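Local coordinates for protein afamin (Homo sapiens, PDB 6FAK) that carries hydrophobic molecules in body fluids, binding vitamin E and keeping lipidated Wnt proteins soluble and active, at residues Phe105-Ser110 with Gly463-Asn467. Sequence-based numbering, arbitrary orientation. Where two conformers were deposited one is given.
Sequences FYNKKS and GVNEN. With NAG (2-acetamido-2-deoxy-beta-D-glucopyranose), chain B.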
loop_
_atom_site.group_PDB
_atom_site.type_symbol
_atom_site.label_atom_id
_atom_site.label_comp_id
_atom_site.label_asym_id
_atom_site.label_seq_id
_atom_site.Cartn_x
_atom_site.Cartn_y
_atom_site.Cartn_z
ATOM N N PHE A 105 11.370 5.989 13.199
ATOM C CA PHE A 105 10.504 5.114 12.454
ATOM C C PHE A 105 9.174 4.825 13.158
ATOM O O PHE A 105 8.122 4.893 12.521
ATOM C CB PHE A 105 11.241 3.821 12.100
ATOM C CG PHE A 105 10.371 2.779 11.506
ATOM C CD1 PHE A 105 9.988 2.857 10.187
ATOM C CD2 PHE A 105 9.973 1.673 12.240
ATOM C CE1 PHE A 105 9.177 1.871 9.628
ATOM C CE2 PHE A 105 9.162 0.695 11.683
ATOM C CZ PHE A 105 8.780 0.805 10.378
ATOM N N TYR A 106 9.233 4.467 14.451
ATOM C CA TYR A 106 8.045 4.286 15.249
ATOM C C TYR A 106 7.205 5.554 15.462
ATOM O O TYR A 106 6.028 5.415 15.781
ATOM C CB TYR A 106 8.315 3.611 16.608
ATOM C CG TYR A 106 8.746 2.168 16.509
ATOM C CD1 TYR A 106 8.077 1.286 15.684
ATOM C CD2 TYR A 106 9.803 1.667 17.270
ATOM C CE1 TYR A 106 8.461 -0.031 15.578
ATOM C CE2 TYR A 106 10.192 0.329 17.174
ATOM C CZ TYR A 106 9.520 -0.505 16.308
ATOM O OH TYR A 106 9.831 -1.847 16.191
ATOM N N ASN A 107 7.795 6.730 15.302
ATOM C CA ASN A 107 7.105 8.003 15.432
ATOM C C ASN A 107 6.123 8.309 14.296
ATOM O O ASN A 107 5.240 9.159 14.456
ATOM C CB ASN A 107 8.141 9.136 15.522
ATOM C CG ASN A 107 7.550 10.451 16.082
ATOM O OD1 ASN A 107 7.003 10.430 17.143
ATOM N ND2 ASN A 107 7.701 11.571 15.360
ATOM N N LYS A 108 6.271 7.655 13.130
ATOM C CA LYS A 108 5.352 7.905 12.003
ATOM C C LYS A 108 3.967 7.442 12.365
ATOM O O LYS A 108 3.819 6.386 12.996
ATOM C CB LYS A 108 5.841 7.195 10.727
ATOM C CG LYS A 108 7.141 7.809 10.253
ATOM C CD LYS A 108 7.606 7.222 8.941
ATOM C CE LYS A 108 8.824 7.939 8.378
ATOM N NZ LYS A 108 8.971 7.533 6.962
ATOM N N LYS A 109 2.959 8.219 11.973
ATOM C CA LYS A 109 1.545 7.852 12.176
ATOM C C LYS A 109 0.864 7.568 10.856
ATOM O O LYS A 109 0.807 8.463 9.977
ATOM C CB LYS A 109 0.795 9.007 12.858
ATOM C CG LYS A 109 1.283 9.272 14.288
ATOM C CD LYS A 109 2.078 10.567 14.321
ATOM C CE LYS A 109 2.913 10.712 15.580
ATOM N NZ LYS A 109 3.885 11.769 15.313
ATOM N N SER A 110 0.343 6.344 10.722
ATOM C CA SER A 110 -0.517 5.966 9.588
ATOM C C SER A 110 -1.803 6.770 9.538
ATOM O O SER A 110 -2.222 7.169 8.464
ATOM C CB SER A 110 -0.862 4.467 9.663
ATOM O OG SER A 110 -1.021 4.092 11.023
ATOM N N GLY A 463 -1.028 -3.004 9.705
ATOM C CA GLY A 463 -0.113 -1.994 10.225
ATOM C C GLY A 463 1.246 -2.061 9.547
ATOM O O GLY A 463 1.720 -3.165 9.128
ATOM N N VAL A 464 1.905 -0.898 9.501
ATOM C CA VAL A 464 3.237 -0.775 8.942
ATOM C C VAL A 464 4.315 -0.784 10.011
ATOM O O VAL A 464 5.152 -1.694 10.040
ATOM C CB VAL A 464 3.345 0.472 7.996
ATOM C CG1 VAL A 464 4.699 0.504 7.331
ATOM C CG2 VAL A 464 2.236 0.427 6.971
ATOM N N ASN A 465 4.274 0.203 10.912
ATOM C CA ASN A 465 5.259 0.355 11.943
ATOM C C ASN A 465 4.694 0.029 13.327
ATOM O O ASN A 465 5.215 0.480 14.328
ATOM C CB ASN A 465 5.848 1.785 11.937
ATOM C CG ASN A 465 4.839 2.898 12.325
ATOM O OD1 ASN A 465 3.625 2.724 12.238
ATOM N ND2 ASN A 465 5.375 4.065 12.690
ATOM N N GLU A 466 3.580 -0.675 13.376
ATOM C CA GLU A 466 3.004 -1.122 14.652
ATOM C C GLU A 466 2.456 -2.538 14.477
ATOM O O GLU A 466 2.041 -2.913 13.380
ATOM C CB GLU A 466 1.882 -0.182 15.112
ATOM C CG GLU A 466 0.950 0.161 13.982
ATOM C CD GLU A 466 -0.091 1.233 14.251
ATOM O OE1 GLU A 466 -0.576 1.783 13.223
ATOM O OE2 GLU A 466 -0.433 1.487 15.421
ATOM N N ASN A 467 2.410 -3.281 15.575
ATOM C CA ASN A 467 1.620 -4.494 15.646
ATOM C C ASN A 467 0.332 -4.026 16.265
ATOM O O ASN A 467 0.302 -3.673 17.405
ATOM C CB ASN A 467 2.333 -5.550 16.500
ATOM C CG ASN A 467 3.620 -6.001 15.844
ATOM O OD1 ASN A 467 3.610 -6.360 14.663
ATOM N ND2 ASN A 467 4.718 -5.949 16.573
HETATM C C1 NAG B . 6.027 -6.329 16.063
HETATM C C2 NAG B . 7.092 -5.826 17.030
HETATM C C3 NAG B . 8.478 -6.229 16.543
HETATM C C4 NAG B . 8.528 -7.734 16.316
HETATM C C5 NAG B . 7.374 -8.191 15.417
HETATM C C6 NAG B . 7.354 -9.710 15.280
HETATM C C7 NAG B . 7.144 -3.755 18.360
HETATM C C8 NAG B . 7.417 -4.607 19.570
HETATM N N2 NAG B . 6.998 -4.380 17.182
HETATM O O3 NAG B . 9.469 -5.847 17.510
HETATM O O4 NAG B . 9.786 -8.090 15.730
HETATM O O5 NAG B . 6.115 -7.753 15.952
HETATM O O6 NAG B . 7.126 -10.313 16.560
HETATM O O7 NAG B . 7.056 -2.541 18.449
HETATM O O HOH W 1 1.304 4.143 12.348
#
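Asn465 is joined by two hydrogen bonds from its amide nitrogen to the backbone of the turn at 105-108, at the C-terminal part of helix 97-106. Asn465 ND2 gives one proton to Phe105 O (2.9 Å), meeting a lone pair in the carbonyl plane, and the other to Lys108 O (2.8 Å), from a position tilted 29° from that carbonyl's plane. Both acceptors lie close to the plane of the Asn465 amide, so the pair fixes its rotation; chi1 of 66° aims the amide at this turn. A water continues the polar network: it accepts from Ser110 N (2.9 Å), while Asn465 OD1 (2.7 Å) and Glu466 OE1 (3.1 Å) are both within its donating reach but compete for a limited number of protons.

A buried asparagine thus supplies donors to two main-chain carbonyls between domains of the largely helical albumin fold: the turn belongs to the first albumin repeat, the loop between helices 446-462 and 472-479 to the third.

Ring contacts flank the amide. Asn465 CB makes nonpolar contact over one face of the Phe105 ring, 3.5 Å from CZ; Leu207 of helix 177-209 also touches Phe105. Asn465 O meets the edge of the Tyr106 ring, 3.3 Å from CD1. Tyr106 OH lies 3.6 Å from O7 of the N-acetylglucosamine linked to Asn467.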